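Cyclic nucleotide-binding protein (Ruegeria pomeroyi, PDB 3FX3) probably acts as a DNA-binding transcription factor of the Crp type, with a cyclic nucleotide-binding domain joined to a helix-turn-helix domain. Local coordinates at residues 50-55 / 95-100; 43-48 / 101-106; 63-68 / 76-81. One frame throughout, in Å; residues are numbered along the deposited sequence.

How the contacts relate
All three contacts belong to the cyclic nucleotide-binding domain. Contacts 2 and 3 lie in one four-stranded antiparallel sheet, their centres about 9 Å apart: strand 100-103 pairs with 44-46 in contact 2 and, on its other side, with 62-68, the first arm of the hairpin of contact 3, where Lys64 N bonds Glu102 O (2.9 Å). Contact 1, its centre about 13 Å from each of the others, ties the loop after helix 88-93 to the turn before strand 54-58. Tyr97 of contact 1 packs on Phe46 of contact 2, and Ser100 N bonds Phe66 O of contact 3. By position, that helix and loop probably correspond to the phosphate-binding cassette of CRP-family proteins.

Contact 1 of 3, residues 50-55 / 95-100; sequences EKAQAI and TPYPVS
In the loop after helix 88-93, a place consistent with the phosphate-binding cassette of the CRP family, Tyr97 lies against the turn at Ala52 that precedes strand 54-58. The one direct hydrogen bond between 50-55 and 95-100 is from Tyr97 N to Glu50 O, 3.0 Å long and almost straight at 169°. The same carbonyl oxygen also receives a CA-H contact from Pro96 CA at 3.5 Å. From this anchor the phenol reaches across the turn, its CG anti to its own carbonyl carbon (chi1 -78°), which lays the ring beneath residues 51-52. Ala52 CA, at the centre of an inverse gamma turn, sits over one face, 4.0 Å from the ring centroid in a CH-pi contact, while Ala52 CB meets CE1 of Tyr97 nearer the rim at 3.8 Å. Two waters extend the contact: one accepts from Ala52 N (2.8 Å) and makes a weak bond to Thr95 O, and the other bridges Ala54 O and Tyr97 OH. The hydroxyl is also hydrogen-bonded to His56 NE2, so the polar tip is held as well as the ring. A leucine in place of Tyr97 would probably leave Ala52 without its aromatic support and His56 without its hydroxyl partner. Phe46 stacks on the ring face opposite Ala52, so the tyrosine is sandwiched between the turn and strand 44-46. On the side of helix 88-93, Val90 packs against both Ala52 and Thr95, while Gln53 pairs through its backbone with Ser114, at the start of helix 114-123.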
loop_
_atom_site.group_PDB
_atom_site.type_symbol
_atom_site.label_atom_id
_atom_site.label_comp_id
_atom_site.label_asym_id
_atom_site.label_seq_id
_atom_site.Cartn_x
_atom_site.Cartn_y
_atom_site.Cartn_z
ATOM N N GLU B 50 3.135 -9.906 25.609
ATOM C CA GLU B 50 2.069 -10.890 25.766
ATOM C C GLU B 50 1.882 -11.699 24.464
ATOM O O GLU B 50 2.388 -11.296 23.423
ATOM C CB GLU B 50 0.774 -10.200 26.197
ATOM C CG GLU B 50 0.871 -9.589 27.626
ATOM C CD GLU B 50 -0.374 -8.802 28.037
ATOM O OE1 GLU B 50 -1.254 -8.490 27.188
ATOM O OE2 GLU B 50 -0.492 -8.494 29.228
ATOM N N LYS B 51 1.187 -12.837 24.534
ATOM C CA LYS B 51 0.933 -13.681 23.352
ATOM C C LYS B 51 -0.132 -13.055 22.483
ATOM O O LYS B 51 -1.136 -12.561 22.985
ATOM C CB LYS B 51 0.408 -15.068 23.741
ATOM C CG LYS B 51 1.359 -15.897 24.530
ATOM C CD LYS B 51 0.759 -17.302 24.842
ATOM C CE LYS B 51 1.345 -17.909 26.141
ATOM N NZ LYS B 51 0.866 -19.334 26.360
ATOM N N ALA B 52 0.063 -13.110 21.175
ATOM C CA ALA B 52 -0.875 -12.494 20.243
ATOM C C ALA B 52 -1.997 -13.492 19.948
ATOM O O ALA B 52 -1.924 -14.256 18.994
ATOM C CB ALA B 52 -0.160 -12.085 18.951
ATOM N N GLN B 53 -3.059 -13.472 20.727
ATOM C CA GLN B 53 -4.053 -14.526 20.647
ATOM C C GLN B 53 -5.257 -14.148 19.805
ATOM O O GLN B 53 -6.144 -14.957 19.636
ATOM C CB GLN B 53 -4.543 -14.865 22.047
ATOM C CG GLN B 53 -3.481 -15.414 22.954
ATOM C CD GLN B 53 -3.985 -15.490 24.386
ATOM O OE1 GLN B 53 -4.355 -14.454 25.012
ATOM N NE2 GLN B 53 -4.054 -16.711 24.900
ATOM N N ALA B 54 -5.290 -12.921 19.302
ATOM C CA ALA B 54 -6.394 -12.449 18.486
ATOM C C ALA B 54 -5.897 -11.376 17.557
ATOM O O ALA B 54 -4.824 -10.763 17.792
ATOM C CB ALA B 54 -7.542 -11.886 19.372
ATOM N N ILE B 55 -6.672 -11.156 16.500
ATOM C CA ILE B 55 -6.486 -10.032 15.616
ATOM C C ILE B 55 -7.601 -9.048 15.949
ATOM O O ILE B 55 -8.719 -9.456 16.237
ATOM C CB ILE B 55 -6.584 -10.454 14.144
ATOM C CG1 ILE B 55 -5.497 -11.501 13.812
ATOM C CG2 ILE B 55 -6.422 -9.264 13.237
ATOM C CD1 ILE B 55 -5.639 -12.110 12.394
ATOM N N THR B 95 4.212 -14.482 17.394
ATOM C CA THR B 95 5.325 -13.948 18.151
ATOM C C THR B 95 4.798 -12.938 19.206
ATOM O O THR B 95 3.673 -12.480 19.126
ATOM C CB THR B 95 6.396 -13.299 17.220
ATOM O OG1 THR B 95 5.741 -12.446 16.280
ATOM C CG2 THR B 95 7.264 -14.399 16.459
ATOM N N PRO B 96 5.613 -12.618 20.211
ATOM C CA PRO B 96 5.112 -11.766 21.291
ATOM C C PRO B 96 4.823 -10.336 20.800
ATOM O O PRO B 96 5.483 -9.860 19.893
ATOM C CB PRO B 96 6.254 -11.790 22.325
ATOM C CG PRO B 96 7.040 -13.085 22.022
ATOM C CD PRO B 96 6.948 -13.167 20.492
ATOM N N TYR B 97 3.832 -9.671 21.380
ATOM C CA TYR B 97 3.497 -8.315 20.967
ATOM C C TYR B 97 4.719 -7.412 21.108
ATOM O O TYR B 97 5.354 -7.412 22.160
ATOM C CB TYR B 97 2.371 -7.747 21.810
ATOM C CG TYR B 97 0.980 -8.208 21.461
ATOM C CD1 TYR B 97 0.466 -8.010 20.190
ATOM C CD2 TYR B 97 0.154 -8.815 22.414
ATOM C CE1 TYR B 97 -0.817 -8.414 19.852
ATOM C CE2 TYR B 97 -1.171 -9.214 22.085
ATOM C CZ TYR B 97 -1.639 -8.985 20.785
ATOM O OH TYR B 97 -2.925 -9.351 20.399
ATOM N N PRO B 98 5.062 -6.651 20.051
ATOM C CA PRO B 98 6.188 -5.724 20.094
ATOM C C PRO B 98 5.782 -4.359 20.650
ATOM O O PRO B 98 6.638 -3.521 20.876
ATOM C CB PRO B 98 6.602 -5.602 18.616
ATOM C CG PRO B 98 5.375 -5.836 17.860
ATOM C CD PRO B 98 4.488 -6.737 18.694
ATOM N N VAL B 99 4.480 -4.165 20.861
ATOM C CA VAL B 99 3.914 -2.924 21.365
ATOM C C VAL B 99 2.780 -3.236 22.335
ATOM O O VAL B 99 2.277 -4.382 22.392
ATOM C CB VAL B 99 3.382 -2.030 20.227
ATOM C CG1 VAL B 99 4.523 -1.609 19.288
ATOM C CG2 VAL B 99 2.277 -2.718 19.456
ATOM N N SER B 100 2.400 -2.222 23.117
ATOM C CA SER B 100 1.183 -2.262 23.916
ATOM C C SER B 100 0.105 -1.492 23.194
ATOM O O SER B 100 0.410 -0.689 22.325
ATOM C CB SER B 100 1.448 -1.640 25.283
ATOM O OG SER B 100 2.473 -2.367 25.940
HETATM O O HOH W 1 2.307 -14.419 20.194
HETATM O O HOH W 2 -2.541 -9.350 17.167
#

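Contact 2 of 3, residues 43-48 / 101-106; sequences ETLFLQ and AEAVTP
A classic beta bulge joins strand 44-46, at the edge of its sheet within this chain, to strand 100-103, with Leu45 and Phe46 both facing Ala101. Thr44 and Glu102 form a non-hydrogen-bonded antiparallel pair; Phe46 and Ala101 form a hydrogen-bonded one. Ala101 O receives Leu45 N at 2.9 Å, from above the carbonyl plane, and Phe46 N only weakly at 3.5 Å. Ala101 N returns a straight bond to Phe46 O (2.9 Å, 172°), and Ala103 N donates to Glu43 O. Phe46 CG stands between its backbone N and carbonyl carbon (chi1 56°), which swings the ring across the partner strand and puts one face on the Ala101 methyl: CB is 3.6 Å from the ring centroid, closest to CZ. Leu45 CD1 comes up against the neighbouring backbone, 3.5 Å from Ala103 N. On the face bearing Thr44 and Glu102, a water lies 2.6 Å from both Thr44 OG1 and Glu102 OE1, and a second, bonded to Thr44 OG1, donates only weakly to Glu102 OE1. The chemistry is therefore divided: on one face the polar groups of Thr44 and Glu102 are joined through water, while on the other the small Ala101 side chain lets the Phe46 ring lie close over its methyl.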
loop_
_atom_site.group_PDB
_atom_site.type_symbol
_atom_site.label_atom_id
_atom_site.label_comp_id
_atom_site.label_asym_id
_atom_site.label_seq_id
_atom_site.Cartn_x
_atom_site.Cartn_y
_atom_site.Cartn_z
ATOM N N GLU B 43 -7.865 2.204 29.195
ATOM C CA GLU B 43 -7.807 0.778 29.500
ATOM C C GLU B 43 -6.873 0.062 28.516
ATOM O O GLU B 43 -6.909 0.321 27.293
ATOM C CB GLU B 43 -9.210 0.167 29.439
ATOM C CG GLU B 43 -9.257 -1.270 29.992
ATOM C CD GLU B 43 -10.654 -1.906 30.024
ATOM O OE1 GLU B 43 -11.678 -1.182 29.963
ATOM O OE2 GLU B 43 -10.697 -3.156 30.144
ATOM N N THR B 44 -6.088 -0.868 29.059
ATOM C CA THR B 44 -5.208 -1.732 28.299
ATOM C C THR B 44 -5.983 -2.798 27.483
ATOM O O THR B 44 -6.870 -3.467 28.020
ATOM C CB THR B 44 -4.223 -2.441 29.237
ATOM O OG1 THR B 44 -3.355 -1.462 29.813
ATOM C CG2 THR B 44 -3.389 -3.509 28.507
ATOM N N LEU B 45 -5.646 -2.925 26.196
ATOM C CA LEU B 45 -6.125 -4.035 25.350
ATOM C C LEU B 45 -5.137 -5.166 25.435
ATOM O O LEU B 45 -5.528 -6.306 25.601
ATOM C CB LEU B 45 -6.257 -3.624 23.883
ATOM C CG LEU B 45 -7.457 -2.772 23.470
ATOM C CD1 LEU B 45 -7.333 -1.343 24.023
ATOM C CD2 LEU B 45 -7.573 -2.765 21.940
ATOM N N PHE B 46 -3.847 -4.836 25.299
ATOM C CA PHE B 46 -2.792 -5.783 25.524
ATOM C C PHE B 46 -1.506 -5.064 25.797
ATOM O O PHE B 46 -1.367 -3.892 25.521
ATOM C CB PHE B 46 -2.613 -6.740 24.340
ATOM C CG PHE B 46 -2.369 -6.058 23.001
ATOM C CD1 PHE B 46 -1.099 -5.638 22.633
ATOM C CD2 PHE B 46 -3.404 -5.887 22.097
ATOM C CE1 PHE B 46 -0.876 -5.023 21.401
ATOM C CE2 PHE B 46 -3.193 -5.272 20.854
ATOM C CZ PHE B 46 -1.932 -4.848 20.506
ATOM N N LEU B 47 -0.555 -5.818 26.306
ATOM C CA LEU B 47 0.760 -5.314 26.638
ATOM C C LEU B 47 1.846 -6.019 25.817
ATOM O O LEU B 47 1.753 -7.212 25.488
ATOM C CB LEU B 47 1.041 -5.524 28.141
ATOM C CG LEU B 47 0.172 -4.770 29.148
ATOM C CD1 LEU B 47 0.575 -5.162 30.614
ATOM C CD2 LEU B 47 0.295 -3.223 28.896
ATOM N N GLN B 48 2.880 -5.238 25.523
ATOM C CA GLN B 48 4.129 -5.704 24.971
ATOM C C GLN B 48 4.592 -6.994 25.651
ATOM O O GLN B 48 4.540 -7.083 26.851
ATOM C CB GLN B 48 5.166 -4.611 25.214
ATOM C CG GLN B 48 6.167 -4.451 24.149
ATOM C CD GLN B 48 7.160 -3.310 24.418
ATOM O OE1 GLN B 48 6.788 -2.144 24.635
ATOM N NE2 GLN B 48 8.428 -3.659 24.404
ATOM N N ALA B 101 -1.154 -1.757 23.551
ATOM C CA ALA B 101 -2.321 -1.086 22.977
ATOM C C ALA B 101 -3.211 -0.623 24.126
ATOM O O ALA B 101 -3.487 -1.385 25.059
ATOM C CB ALA B 101 -3.119 -2.038 22.111
ATOM N N GLU B 102 -3.704 0.593 24.016
ATOM C CA GLU B 102 -4.520 1.207 25.042
ATOM C C GLU B 102 -5.600 2.036 24.387
ATOM O O GLU B 102 -5.330 2.687 23.382
ATOM C CB GLU B 102 -3.636 2.116 25.874
ATOM C CG GLU B 102 -4.266 2.647 27.104
ATOM C CD GLU B 102 -3.232 3.379 27.973
ATOM O OE1 GLU B 102 -2.344 2.682 28.527
ATOM O OE2 GLU B 102 -3.304 4.631 28.058
ATOM N N ALA B 103 -6.791 2.013 24.960
ATOM C CA ALA B 103 -7.898 2.831 24.496
ATOM C C ALA B 103 -7.608 4.310 24.798
ATOM O O ALA B 103 -7.280 4.665 25.919
ATOM C CB ALA B 103 -9.186 2.410 25.178
ATOM N N VAL B 104 -7.724 5.148 23.775
ATOM C CA VAL B 104 -7.510 6.606 23.882
ATOM C C VAL B 104 -8.846 7.302 24.126
ATOM O O VAL B 104 -8.886 8.303 24.772
ATOM C CB VAL B 104 -6.836 7.172 22.583
ATOM C CG1 VAL B 104 -6.921 8.693 22.519
ATOM C CG2 VAL B 104 -5.389 6.717 22.522
ATOM N N THR B 105 -9.932 6.768 23.583
ATOM C CA THR B 105 -11.278 7.178 23.952
ATOM C C THR B 105 -11.954 5.912 24.452
ATOM O O THR B 105 -11.375 4.835 24.364
ATOM C CB THR B 105 -12.040 7.664 22.699
ATOM O OG1 THR B 105 -12.105 6.564 21.778
ATOM C CG2 THR B 105 -11.290 8.819 22.033
ATOM N N PRO B 106 -13.182 6.023 24.980
ATOM C CA PRO B 106 -13.931 4.780 25.124
ATOM C C PRO B 106 -14.004 4.066 23.758
ATOM O O PRO B 106 -14.184 4.733 22.727
ATOM C CB PRO B 106 -15.325 5.247 25.588
ATOM C CG PRO B 106 -15.091 6.621 26.184
ATOM C CD PRO B 106 -13.998 7.203 25.309
HETATM O O HOH W 3 -1.742 0.138 28.493
HETATM O O HOH W 4 -3.850 0.979 31.088
#

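Contact 3 of 3, residues 63-68 / 76-81; sequences VKLFRM and VVSVFT
Strands 62-68 and 74-81 form an antiparallel beta hairpin, and residues 63-68 and 76-81 form the central part of its ladder, the two short axes at 167° and 4.3 Å apart at closest. Val63 and Phe80 exchange two backbone hydrogen bonds, each 2.8 Å, and Leu65 N gives an almost linear one to Ser78 O. Beyond this the register slips by one residue in a classic beta bulge: Val77 and Ser78 both face Leu65, whose O accepts Val77 N at 2.7 Å and Ser78 N at 3.3 Å, both from the same side of the carbonyl plane. Side chains add to the ladder on each face. On the face bearing Val63, Leu65, Ser78 and Phe80, Leu65 CD2 touches the edge of the Phe80 ring, 3.6 Å from CE2, and that ring also meets Phe86. On the other face, Lys64 CB packs on Val79 CG1 at 3.8 Å. Farther out, the extended lysine chain crosses Val76 at about a right angle, its CD near CG2, and its amine makes a long, weak ion pair with Glu74. Five backbone bonds thus join the strands, Leu65 O accepting a short one and a longer one at the bulge, and apolar side-chain contacts add to them on both faces.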
loop_
_atom_site.group_PDB
_atom_site.type_symbol
_atom_site.label_atom_id
_atom_site.label_comp_id
_atom_site.label_asym_id
_atom_site.label_seq_id
_atom_site.Cartn_x
_atom_site.Cartn_y
_atom_site.Cartn_z
ATOM N N VAL B 63 -7.727 3.708 19.375
ATOM C CA VAL B 63 -6.770 2.869 20.099
ATOM C C VAL B 63 -5.378 3.316 19.716
ATOM O O VAL B 63 -5.109 3.562 18.538
ATOM C CB VAL B 63 -6.974 1.393 19.716
ATOM C CG1 VAL B 63 -5.899 0.486 20.313
ATOM C CG2 VAL B 63 -8.361 0.963 20.170
ATOM N N LYS B 64 -4.484 3.456 20.685
ATOM C CA LYS B 64 -3.092 3.774 20.356
ATOM C C LYS B 64 -2.200 2.563 20.590
ATOM O O LYS B 64 -2.430 1.791 21.519
ATOM C CB LYS B 64 -2.588 4.973 21.148
ATOM C CG LYS B 64 -2.179 4.701 22.601
ATOM C CD LYS B 64 -1.572 5.944 23.301
ATOM C CE LYS B 64 -1.682 5.807 24.824
ATOM N NZ LYS B 64 -1.151 6.964 25.606
ATOM N N LEU B 65 -1.188 2.402 19.752
ATOM C CA LEU B 65 -0.160 1.402 19.955
ATOM C C LEU B 65 1.119 2.161 20.304
ATOM O O LEU B 65 1.432 3.147 19.652
ATOM C CB LEU B 65 0.065 0.587 18.680
ATOM C CG LEU B 65 -0.855 -0.618 18.408
ATOM C CD1 LEU B 65 -2.259 -0.383 18.838
ATOM C CD2 LEU B 65 -0.804 -1.069 16.923
ATOM N N PHE B 66 1.875 1.674 21.277
ATOM C CA PHE B 66 3.089 2.367 21.721
ATOM C C PHE B 66 4.119 1.372 22.261
ATOM O O PHE B 66 3.753 0.298 22.739
ATOM C CB PHE B 66 2.727 3.413 22.789
ATOM C CG PHE B 66 2.143 2.832 24.053
ATOM C CD1 PHE B 66 0.788 2.599 24.155
ATOM C CD2 PHE B 66 2.953 2.559 25.153
ATOM C CE1 PHE B 66 0.232 2.056 25.315
ATOM C CE2 PHE B 66 2.420 2.026 26.330
ATOM C CZ PHE B 66 1.056 1.785 26.419
ATOM N N ARG B 67 5.402 1.706 22.145
ATOM C CA ARG B 67 6.434 0.926 22.802
ATOM C C ARG B 67 7.140 1.732 23.863
ATOM O O ARG B 67 7.171 2.956 23.809
ATOM C CB ARG B 67 7.426 0.306 21.827
ATOM C CG ARG B 67 8.185 1.263 20.946
ATOM C CD ARG B 67 9.366 0.523 20.236
ATOM N NE ARG B 67 10.659 0.752 20.903
ATOM C CZ ARG B 67 11.353 1.901 20.870
ATOM N NH1 ARG B 67 10.881 2.966 20.191
ATOM N NH2 ARG B 67 12.520 1.995 21.533
HETATM N N MSE B 68 7.684 1.021 24.841
HETATM C CA MSE B 68 8.449 1.620 25.906
HETATM C C MSE B 68 9.897 1.812 25.464
HETATM O O MSE B 68 10.531 0.860 25.084
HETATM C CB MSE B 68 8.410 0.713 27.143
HETATM C CG MSE B 68 6.990 0.461 27.642
HETATM SE SE MSE B 68 6.072 2.183 27.901
HETATM C CE MSE B 68 7.430 2.994 29.005
ATOM N N VAL B 76 4.565 6.556 20.934
ATOM C CA VAL B 76 3.390 6.158 20.141
ATOM C C VAL B 76 3.820 5.721 18.752
ATOM O O VAL B 76 4.525 6.430 18.081
ATOM C CB VAL B 76 2.328 7.269 20.039
ATOM C CG1 VAL B 76 1.163 6.861 19.119
ATOM C CG2 VAL B 76 1.790 7.618 21.444
ATOM N N VAL B 77 3.397 4.540 18.343
ATOM C CA VAL B 77 3.741 3.964 17.046
ATOM C C VAL B 77 2.592 4.140 16.036
ATOM O O VAL B 77 2.831 4.276 14.833
ATOM C CB VAL B 77 4.004 2.445 17.204
ATOM C CG1 VAL B 77 4.068 1.723 15.824
ATOM C CG2 VAL B 77 5.230 2.225 17.992
ATOM N N SER B 78 1.349 4.065 16.501
ATOM C CA SER B 78 0.184 4.210 15.618
ATOM C C SER B 78 -1.054 4.473 16.418
ATOM O O SER B 78 -1.113 4.134 17.600
ATOM C CB SER B 78 -0.096 2.950 14.830
ATOM O OG SER B 78 0.977 2.083 14.848
ATOM N N VAL B 79 -2.049 5.039 15.748
ATOM C CA VAL B 79 -3.404 5.103 16.250
ATOM C C VAL B 79 -4.372 4.539 15.239
ATOM O O VAL B 79 -4.224 4.769 14.036
ATOM C CB VAL B 79 -3.834 6.518 16.657
ATOM C CG1 VAL B 79 -3.099 6.911 17.877
ATOM C CG2 VAL B 79 -3.591 7.533 15.534
ATOM N N PHE B 80 -5.356 3.792 15.718
ATOM C CA PHE B 80 -6.387 3.182 14.854
ATOM C C PHE B 80 -7.757 3.544 15.341
ATOM O O PHE B 80 -7.953 3.755 16.543
ATOM C CB PHE B 80 -6.243 1.649 14.843
ATOM C CG PHE B 80 -4.994 1.175 14.161
ATOM C CD1 PHE B 80 -4.912 1.156 12.786
ATOM C CD2 PHE B 80 -3.874 0.796 14.898
ATOM C CE1 PHE B 80 -3.733 0.740 12.146
ATOM C CE2 PHE B 80 -2.715 0.382 14.272
ATOM C CZ PHE B 80 -2.633 0.345 12.908
ATOM N N THR B 81 -8.717 3.563 14.415
ATOM C CA THR B 81 -10.073 3.948 14.731
ATOM C C THR B 81 -11.084 3.057 13.988
ATOM O O THR B 81 -10.716 2.042 13.411
ATOM C CB THR B 81 -10.315 5.468 14.459
ATOM O OG1 THR B 81 -11.552 5.869 15.070
ATOM C CG2 THR B 81 -10.358 5.784 12.981
#